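Local coordinates for protein putative beta-glucosidase (Bifidobacterium adolescentis, PDB 5WAB) that has beta-glucosidase activity as a family 3 glycoside hydrolase, probably splitting terminal sugar units from the non-reducing ends of glycosides, at residues Q192-Y200 and G224-A235; S151-N159 and Y180-V188. One frame throughout, in Å; residues are numbered along the deposited sequence.

In the fold
Following the chain from the N terminus, contact 2 comes first: strand 149-155 leads through a connection that includes strand 168-170 into helix 182-190, which comes back to pack on the strand. Helix 182-190 then leads through a short loop to strand 195-198, where contact 1 begins; it closes after helix 212-222, when strand 228-230 pairs with 195-198. The two loops therefore lie in series, neither nesting nor crossing. They join inside one parallel sheet of the N-terminal domain, because 195-198 is also the neighbour of 149-155, with Met197 N and Met197 O probably hydrogen-bonded to Leu152 O and Phe155 N. His154 of contact 2 touches Asp232 of contact 1, and both lie beside bound glycerol.

Contact 1: Q192-Y200 and G224-A235; sequences QPWTIMCSY and GYEGIVMSDWGA
Gln192 uses both ends of its amide on the loop that leads into strand 228-230. A bend at chi2 (-79°) swings the amide round to take Glu226 N on OE1 at 3.1 Å and to give NE2 to Gly224 O at 3.2 Å, the latter from above the carbonyl plane. Cut back to an alanine, this position would probably leave Glu226 N and Gly224 O without these partners and the loop less firmly held. Next along, Ile196 CD1 sits over one face of the Tyr225 ring, 3.5 Å from its centroid, while Gly227 N covers the other face. Strands 195-198 and 228-230 are parallel neighbours in the barrel-like sheet of the family 3 N-terminal domain, paired by backbone bonds such as Met230 N to Ile196 O (2.7 Å). Farther along the chain, Asp232 CB lies over the Tyr200 ring, 3.7 Å from its centroid, with the carboxylate plane only 20° from the ring's. A water bridges Tyr200 N and Asp232 OD2. Met197 bends at chi3 (-42°): SD rests 3.7 Å from Asp232 CG, and CE reaches Trp233 CZ3. Asp232 also lies about 3 Å from a bound glycerol, consistent with a sugar pocket.

Contact 2: S151-N159 and Y180-V188; sequences SLKHFAANN and YFPAFEHIV
His154 O accepts a hydrogen bond from Asn111 ND2 and also meets the far end of the Phe184 ring, 3.3 Å from CZ. Lys153 O lies at the edge of the same ring, so the carbonyls of Lys153 and His154 border a phenyl ring carried by helix 182-190. Phe184 gets there with CG anti to its own carbonyl carbon (chi1 -72°). Over one of its faces comes Phe155, whose edge is presented by CD1, 3.3 Å from Phe184 CG; the planes stand 63° apart, an edge-to-face pair, and Phe155 CB covers the same ring farther along. Strand 149-155 and helix 182-190 form a beta-alpha unit of the TIM-barrel-like N-terminal domain, the helix running back almost antiparallel to the strand (167° for 151-153 against 182-188), and strand 195-198 follows to complete the beta-alpha-beta crossover. Leu152 points at the helix and divides its two methyls: CD2 touches Phe184 CD1 at 3.7 Å, and CD1 touches Ile187 CD1 at 3.8 Å. A cis peptide precedes Ala156, whose CB sits in the plane of the Phe181 ring at its edge, 3.9 Å from CE1. Past it, the Asn159 amide rests obliquely on Tyr180, Asn159 OD1 being 3.5 Å from Tyr180 CE1; Asn159 OD1 is hydrogen-bonded to Tyr520 OH, and Asn159 ND2 to Ile112 O.

Contact 1: Q192-Y200 and G224-A235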
loop_
_atom_site.group_PDB
_atom_site.type_symbol
_atom_site.label_atom_id
_atom_site.label_comp_id
_atom_site.label_asym_id
_atom_site.label_seq_id
_atom_site.Cartn_x
_atom_site.Cartn_y
_atom_site.Cartn_z
ATOM N N GLN A 192 -12.924 -1.820 10.823
ATOM C CA GLN A 192 -12.604 -1.529 12.211
ATOM C C GLN A 192 -11.602 -2.596 12.590
ATOM O O GLN A 192 -11.984 -3.658 13.100
ATOM C CB GLN A 192 -13.835 -1.551 13.125
ATOM C CG GLN A 192 -14.618 -0.229 13.220
ATOM C CD GLN A 192 -13.960 0.801 14.149
ATOM O OE1 GLN A 192 -13.072 0.472 14.941
ATOM N NE2 GLN A 192 -14.399 2.055 14.047
ATOM N N PRO A 193 -10.320 -2.365 12.327
ATOM C CA PRO A 193 -9.340 -3.426 12.555
ATOM C C PRO A 193 -9.305 -3.781 14.029
ATOM O O PRO A 193 -9.262 -2.907 14.898
ATOM C CB PRO A 193 -8.021 -2.803 12.081
ATOM C CG PRO A 193 -8.409 -1.564 11.322
ATOM C CD PRO A 193 -9.690 -1.101 11.922
ATOM N N TRP A 194 -9.342 -5.078 14.310
ATOM C CA TRP A 194 -9.366 -5.486 15.703
ATOM C C TRP A 194 -8.049 -5.173 16.404
ATOM O O TRP A 194 -8.007 -5.164 17.639
ATOM C CB TRP A 194 -9.738 -6.976 15.792
ATOM C CG TRP A 194 -11.112 -7.261 15.208
ATOM C CD1 TRP A 194 -12.062 -6.337 14.860
ATOM C CD2 TRP A 194 -11.685 -8.546 14.911
ATOM N NE1 TRP A 194 -13.182 -6.963 14.363
ATOM C CE2 TRP A 194 -12.978 -8.318 14.386
ATOM C CE3 TRP A 194 -11.234 -9.864 15.041
ATOM C CZ2 TRP A 194 -13.820 -9.360 13.992
ATOM C CZ3 TRP A 194 -12.068 -10.892 14.654
ATOM C CH2 TRP A 194 -13.346 -10.636 14.132
ATOM N N THR A 195 -7.000 -4.867 15.646
ATOM C CA THR A 195 -5.671 -4.625 16.185
ATOM C C THR A 195 -4.963 -3.607 15.294
ATOM O O THR A 195 -5.170 -3.583 14.075
ATOM C CB THR A 195 -4.886 -5.944 16.275
ATOM O OG1 THR A 195 -5.439 -6.753 17.322
ATOM C CG2 THR A 195 -3.425 -5.704 16.570
ATOM N N ILE A 196 -4.174 -2.734 15.916
ATOM C CA ILE A 196 -3.313 -1.791 15.215
ATOM C C ILE A 196 -1.910 -1.933 15.787
ATOM O O ILE A 196 -1.745 -2.114 16.997
ATOM C CB ILE A 196 -3.822 -0.344 15.363
ATOM C CG1 ILE A 196 -5.087 -0.140 14.528
ATOM C CG2 ILE A 196 -2.741 0.667 14.967
ATOM C CD1 ILE A 196 -5.592 1.274 14.541
ATOM N N MET A 197 -0.900 -1.877 14.920
ATOM C CA MET A 197 0.497 -1.915 15.340
ATOM C C MET A 197 1.106 -0.530 15.184
ATOM O O MET A 197 1.076 0.043 14.090
ATOM C CB MET A 197 1.301 -2.926 14.527
ATOM C CG MET A 197 2.763 -3.003 14.954
ATOM S SD MET A 197 3.710 -4.267 14.085
ATOM C CE MET A 197 2.537 -5.621 14.075
ATOM N N CYS A 198 1.665 -0.004 16.266
ATOM C CA CYS A 198 2.331 1.283 16.198
ATOM C C CYS A 198 3.730 1.113 15.615
ATOM O O CYS A 198 4.289 0.014 15.583
ATOM C CB CYS A 198 2.411 1.926 17.583
ATOM S SG CYS A 198 3.798 1.337 18.585
ATOM N N SER A 199 4.299 2.224 15.158
ATOM C CA SER A 199 5.606 2.220 14.517
ATOM C C SER A 199 6.725 2.370 15.548
ATOM O O SER A 199 6.506 2.781 16.689
ATOM C CB SER A 199 5.696 3.340 13.481
ATOM O OG SER A 199 5.493 4.603 14.089
ATOM N N TYR A 200 7.946 2.038 15.115
ATOM C CA TYR A 200 9.117 2.194 15.974
ATOM C C TYR A 200 9.500 3.651 16.164
ATOM O O TYR A 200 10.057 4.009 17.208
ATOM C CB TYR A 200 10.324 1.465 15.384
ATOM C CG TYR A 200 10.357 -0.036 15.537
ATOM C CD1 TYR A 200 10.563 -0.622 16.777
ATOM C CD2 TYR A 200 10.232 -0.867 14.431
ATOM C CE1 TYR A 200 10.617 -1.996 16.915
ATOM C CE2 TYR A 200 10.287 -2.236 14.557
ATOM C CZ TYR A 200 10.478 -2.798 15.800
ATOM O OH TYR A 200 10.530 -4.167 15.927
ATOM N N GLY A 224 -12.818 7.275 16.513
ATOM C CA GLY A 224 -13.676 6.203 16.984
ATOM C C GLY A 224 -13.121 4.803 16.822
ATOM O O GLY A 224 -13.887 3.862 16.604
ATOM N N TYR A 225 -11.804 4.636 16.917
ATOM C CA TYR A 225 -11.213 3.307 16.843
ATOM C C TYR A 225 -11.639 2.483 18.052
ATOM O O TYR A 225 -11.484 2.912 19.200
ATOM C CB TYR A 225 -9.692 3.408 16.777
ATOM C CG TYR A 225 -8.983 2.073 16.775
ATOM C CD1 TYR A 225 -9.220 1.139 15.774
ATOM C CD2 TYR A 225 -8.068 1.751 17.766
ATOM C CE1 TYR A 225 -8.576 -0.076 15.771
ATOM C CE2 TYR A 225 -7.413 0.542 17.765
ATOM C CZ TYR A 225 -7.673 -0.369 16.768
ATOM O OH TYR A 225 -7.021 -1.578 16.769
ATOM N N GLU A 226 -12.178 1.296 17.794
ATOM C CA GLU A 226 -12.721 0.456 18.850
ATOM C C GLU A 226 -11.791 -0.680 19.254
ATOM O O GLU A 226 -12.094 -1.404 20.208
ATOM C CB GLU A 226 -14.063 -0.127 18.397
ATOM C CG GLU A 226 -15.111 0.911 18.051
ATOM C CD GLU A 226 -16.365 0.289 17.461
ATOM O OE1 GLU A 226 -16.292 -0.858 16.961
ATOM O OE2 GLU A 226 -17.426 0.947 17.497
ATOM N N GLY A 227 -10.665 -0.838 18.573
ATOM C CA GLY A 227 -9.813 -1.992 18.733
ATOM C C GLY A 227 -8.646 -1.769 19.661
ATOM O O GLY A 227 -8.647 -0.866 20.501
ATOM N N ILE A 228 -7.614 -2.580 19.464
ATOM C CA ILE A 228 -6.435 -2.632 20.318
ATOM C C ILE A 228 -5.240 -2.060 19.570
ATOM O O ILE A 228 -5.174 -2.110 18.336
ATOM C CB ILE A 228 -6.185 -4.105 20.715
ATOM C CG1 ILE A 228 -7.242 -4.565 21.704
ATOM C CG2 ILE A 228 -4.776 -4.342 21.216
ATOM C CD1 ILE A 228 -7.641 -3.490 22.653
ATOM N N VAL A 229 -4.288 -1.512 20.326
ATOM C CA VAL A 229 -3.012 -1.060 19.788
ATOM C C VAL A 229 -1.917 -1.919 20.402
ATOM O O VAL A 229 -1.858 -2.080 21.627
ATOM C CB VAL A 229 -2.749 0.431 20.070
ATOM C CG1 VAL A 229 -1.457 0.861 19.403
ATOM C CG2 VAL A 229 -3.919 1.280 19.608
ATOM N N MET A 230 -1.071 -2.485 19.556
ATOM C CA MET A 230 0.104 -3.206 20.008
ATOM C C MET A 230 1.350 -2.526 19.469
ATOM O O MET A 230 1.312 -1.813 18.464
ATOM C CB MET A 230 0.074 -4.668 19.550
ATOM C CG MET A 230 0.069 -4.834 18.041
ATOM S SD MET A 230 -0.075 -6.562 17.587
ATOM C CE MET A 230 1.372 -7.182 18.382
ATOM N N SER A 231 2.464 -2.777 20.131
ATOM C CA SER A 231 3.729 -2.216 19.702
ATOM C C SER A 231 4.362 -3.109 18.644
ATOM O O SER A 231 4.091 -4.311 18.562
ATOM C CB SER A 231 4.685 -2.085 20.882
ATOM O OG SER A 231 5.123 -3.375 21.275
ATOM N N ASP A 232 5.215 -2.505 17.827
ATOM C CA ASP A 232 6.153 -3.298 17.058
ATOM C C ASP A 232 7.169 -3.936 18.004
ATOM O O ASP A 232 7.354 -3.506 19.147
ATOM C CB ASP A 232 6.842 -2.435 16.001
ATOM C CG ASP A 232 7.198 -3.216 14.751
ATOM O OD1 ASP A 232 7.379 -4.449 14.849
ATOM O OD2 ASP A 232 7.283 -2.602 13.666
ATOM N N TRP A 233 7.845 -4.967 17.512
ATOM C CA TRP A 233 8.651 -5.811 18.385
ATOM C C TRP A 233 9.843 -5.022 18.910
ATOM O O TRP A 233 10.800 -4.748 18.177
ATOM C CB TRP A 233 9.088 -7.074 17.648
ATOM C CG TRP A 233 8.096 -8.214 17.743
ATOM C CD1 TRP A 233 8.372 -9.496 18.130
ATOM C CD2 TRP A 233 6.685 -8.175 17.479
ATOM N NE1 TRP A 233 7.230 -10.255 18.110
ATOM C CE2 TRP A 233 6.181 -9.469 17.718
ATOM C CE3 TRP A 233 5.802 -7.177 17.056
ATOM C CZ2 TRP A 233 4.843 -9.790 17.548
ATOM C CZ3 TRP A 233 4.470 -7.496 16.895
ATOM C CH2 TRP A 233 4.005 -8.794 17.135
ATOM N N GLY A 234 9.768 -4.646 20.186
ATOM C CA GLY A 234 10.764 -3.815 20.817
ATOM C C GLY A 234 10.418 -2.346 20.876
ATOM O O GLY A 234 11.201 -1.570 21.435
ATOM N N ALA A 235 9.272 -1.938 20.316
ATOM C CA ALA A 235 8.919 -0.523 20.245
ATOM C C ALA A 235 8.435 0.047 21.573
ATOM O O ALA A 235 8.377 1.272 21.717
ATOM C CB ALA A 235 7.847 -0.299 19.179
HETATM O O HOH W 1 7.580 0.487 12.977
#

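Contact 2: S151-N159 and Y180-V188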
loop_
_atom_site.group_PDB
_atom_site.type_symbol
_atom_site.label_atom_id
_atom_site.label_comp_id
_atom_site.label_asym_id
_atom_site.label_seq_id
_atom_site.Cartn_x
_atom_site.Cartn_y
_atom_site.Cartn_z
ATOM N N SER A 151 -4.035 -6.468 11.682
ATOM C CA SER A 151 -3.234 -5.488 12.417
ATOM C C SER A 151 -2.788 -4.391 11.444
ATOM O O SER A 151 -1.735 -4.495 10.807
ATOM C CB SER A 151 -2.055 -6.170 13.101
ATOM O OG SER A 151 -1.470 -5.330 14.076
ATOM N N LEU A 152 -3.611 -3.350 11.316
ATOM C CA LEU A 152 -3.230 -2.163 10.562
ATOM C C LEU A 152 -1.900 -1.642 11.083
ATOM O O LEU A 152 -1.794 -1.265 12.251
ATOM C CB LEU A 152 -4.321 -1.100 10.695
ATOM C CG LEU A 152 -4.303 0.074 9.721
ATOM C CD1 LEU A 152 -4.344 -0.440 8.292
ATOM C CD2 LEU A 152 -5.483 0.995 10.003
ATOM N N LYS A 153 -0.880 -1.646 10.228
ATOM C CA LYS A 153 0.501 -1.739 10.685
ATOM C C LYS A 153 1.264 -0.426 10.556
ATOM O O LYS A 153 1.202 0.251 9.521
ATOM C CB LYS A 153 1.236 -2.845 9.918
ATOM C CG LYS A 153 1.996 -3.784 10.828
ATOM C CD LYS A 153 2.379 -5.079 10.128
ATOM C CE LYS A 153 3.372 -4.871 9.017
ATOM N NZ LYS A 153 3.871 -6.186 8.532
ATOM N N HIS A 154 2.001 -0.108 11.629
ATOM C CA HIS A 154 3.002 0.953 11.749
ATOM C C HIS A 154 2.376 2.337 11.754
ATOM O O HIS A 154 2.661 3.172 10.892
ATOM C CB HIS A 154 4.057 0.824 10.658
ATOM C CG HIS A 154 4.613 -0.555 10.540
ATOM N ND1 HIS A 154 5.066 -1.076 9.348
ATOM C CD2 HIS A 154 4.767 -1.533 11.464
ATOM C CE1 HIS A 154 5.487 -2.314 9.546
ATOM N NE2 HIS A 154 5.313 -2.617 10.820
ATOM N N PHE A 155 1.579 2.591 12.777
ATOM C CA PHE A 155 0.881 3.852 12.977
ATOM C C PHE A 155 1.720 4.710 13.928
ATOM O O PHE A 155 1.846 4.385 15.112
ATOM C CB PHE A 155 -0.512 3.556 13.535
ATOM C CG PHE A 155 -1.383 4.761 13.735
ATOM C CD1 PHE A 155 -1.843 5.494 12.652
ATOM C CD2 PHE A 155 -1.809 5.111 15.006
ATOM C CE1 PHE A 155 -2.666 6.588 12.840
ATOM C CE2 PHE A 155 -2.639 6.199 15.199
ATOM C CZ PHE A 155 -3.069 6.937 14.119
ATOM N N ALA A 156 2.320 5.785 13.415
ATOM C CA ALA A 156 2.243 6.174 12.009
ATOM C C ALA A 156 3.568 6.754 11.525
ATOM O O ALA A 156 4.528 6.879 12.299
ATOM C CB ALA A 156 1.125 7.189 11.794
ATOM N N ALA A 157 3.601 7.097 10.234
ATOM C CA ALA A 157 4.719 7.814 9.612
ATOM C C ALA A 157 6.020 7.020 9.702
ATOM O O ALA A 157 7.072 7.547 10.074
ATOM C CB ALA A 157 4.878 9.207 10.224
ATOM N N ASN A 158 5.938 5.734 9.347
ATOM C CA ASN A 158 7.101 4.851 9.279
ATOM C C ASN A 158 7.454 4.680 7.801
ATOM O O ASN A 158 7.104 3.693 7.158
ATOM C CB ASN A 158 6.798 3.510 9.949
ATOM C CG ASN A 158 8.017 2.600 10.033
ATOM O OD1 ASN A 158 9.130 2.989 9.675
ATOM N ND2 ASN A 158 7.793 1.359 10.440
ATOM N N ASN A 159 8.189 5.654 7.268
ATOM C CA ASN A 159 8.409 5.783 5.830
ATOM C C ASN A 159 9.848 5.494 5.410
ATOM O O ASN A 159 10.200 5.721 4.248
ATOM C CB ASN A 159 7.997 7.182 5.375
ATOM C CG ASN A 159 6.682 7.626 5.995
ATOM O OD1 ASN A 159 6.654 8.494 6.873
ATOM N ND2 ASN A 159 5.581 7.032 5.536
ATOM N N TYR A 180 -0.190 11.258 5.890
ATOM C CA TYR A 180 0.184 10.042 6.603
ATOM C C TYR A 180 -0.935 9.460 7.453
ATOM O O TYR A 180 -0.846 8.289 7.842
ATOM C CB TYR A 180 1.421 10.325 7.468
ATOM C CG TYR A 180 2.552 10.869 6.625
ATOM C CD1 TYR A 180 3.375 10.011 5.908
ATOM C CD2 TYR A 180 2.761 12.241 6.495
ATOM C CE1 TYR A 180 4.391 10.493 5.111
ATOM C CE2 TYR A 180 3.785 12.736 5.695
ATOM C CZ TYR A 180 4.593 11.852 5.002
ATOM O OH TYR A 180 5.610 12.314 4.200
ATOM N N PHE A 181 -2.008 10.209 7.687
ATOM C CA PHE A 181 -3.141 9.727 8.473
ATOM C C PHE A 181 -4.290 9.167 7.633
ATOM O O PHE A 181 -4.855 8.138 8.024
ATOM C CB PHE A 181 -3.679 10.839 9.383
ATOM C CG PHE A 181 -2.875 11.046 10.640
ATOM C CD1 PHE A 181 -1.825 10.197 10.961
ATOM C CD2 PHE A 181 -3.148 12.112 11.486
ATOM C CE1 PHE A 181 -1.083 10.388 12.120
ATOM C CE2 PHE A 181 -2.405 12.314 12.640
ATOM C CZ PHE A 181 -1.374 11.450 12.956
ATOM N N PRO A 182 -4.695 9.801 6.513
ATOM C CA PRO A 182 -5.984 9.430 5.890
ATOM C C PRO A 182 -6.157 7.951 5.575
ATOM O O PRO A 182 -7.288 7.453 5.649
ATOM C CB PRO A 182 -6.006 10.278 4.613
ATOM C CG PRO A 182 -5.245 11.474 4.974
ATOM C CD PRO A 182 -4.111 10.974 5.833
ATOM N N ALA A 183 -5.090 7.238 5.200
ATOM C CA ALA A 183 -5.220 5.804 4.957
ATOM C C ALA A 183 -5.558 5.058 6.241
ATOM O O ALA A 183 -6.421 4.171 6.245
ATOM C CB ALA A 183 -3.936 5.254 4.337
ATOM N N PHE A 184 -4.889 5.401 7.341
ATOM C CA PHE A 184 -5.256 4.837 8.635
ATOM C C PHE A 184 -6.678 5.237 9.015
ATOM O O PHE A 184 -7.476 4.402 9.455
ATOM C CB PHE A 184 -4.266 5.289 9.709
ATOM C CG PHE A 184 -2.896 4.654 9.607
ATOM C CD1 PHE A 184 -2.685 3.364 10.070
ATOM C CD2 PHE A 184 -1.812 5.361 9.092
ATOM C CE1 PHE A 184 -1.427 2.774 10.005
ATOM C CE2 PHE A 184 -0.549 4.778 9.025
ATOM C CZ PHE A 184 -0.360 3.475 9.485
ATOM N N GLU A 185 -7.010 6.519 8.843
ATOM C CA GLU A 185 -8.325 7.012 9.239
ATOM C C GLU A 185 -9.445 6.310 8.478
ATOM O O GLU A 185 -10.443 5.894 9.077
ATOM C CB GLU A 185 -8.395 8.529 9.033
ATOM C CG GLU A 185 -9.730 9.147 9.454
ATOM C CD GLU A 185 -9.898 10.588 8.987
ATOM O OE1 GLU A 185 -9.050 11.079 8.210
ATOM O OE2 GLU A 185 -10.896 11.225 9.389
ATOM N N HIS A 186 -9.279 6.121 7.165
ATOM C CA HIS A 186 -10.343 5.521 6.363
ATOM C C HIS A 186 -10.589 4.069 6.747
ATOM O O HIS A 186 -11.739 3.622 6.797
ATOM C CB HIS A 186 -10.010 5.612 4.874
ATOM C CG HIS A 186 -11.021 4.942 3.995
ATOM N ND1 HIS A 186 -12.261 5.484 3.735
ATOM C CD2 HIS A 186 -10.992 3.746 3.361
ATOM C CE1 HIS A 186 -12.941 4.662 2.955
ATOM N NE2 HIS A 186 -12.194 3.599 2.716
ATOM N N ILE A 187 -9.527 3.303 6.969
ATOM C CA ILE A 187 -9.702 1.898 7.316
ATOM C C ILE A 187 -10.298 1.750 8.716
ATOM O O ILE A 187 -11.132 0.867 8.958
ATOM C CB ILE A 187 -8.356 1.175 7.161
ATOM C CG1 ILE A 187 -7.900 1.300 5.696
ATOM C CG2 ILE A 187 -8.476 -0.267 7.578
ATOM C CD1 ILE A 187 -6.546 0.687 5.396
ATOM N N VAL A 188 -9.914 2.630 9.645
ATOM C CA VAL A 188 -10.471 2.581 10.996
ATOM C C VAL A 188 -11.958 2.909 10.974
ATOM O O VAL A 188 -12.758 2.292 11.688
ATOM C CB VAL A 188 -9.700 3.535 11.930
ATOM C CG1 VAL A 188 -10.518 3.853 13.169
ATOM C CG2 VAL A 188 -8.360 2.936 12.337
#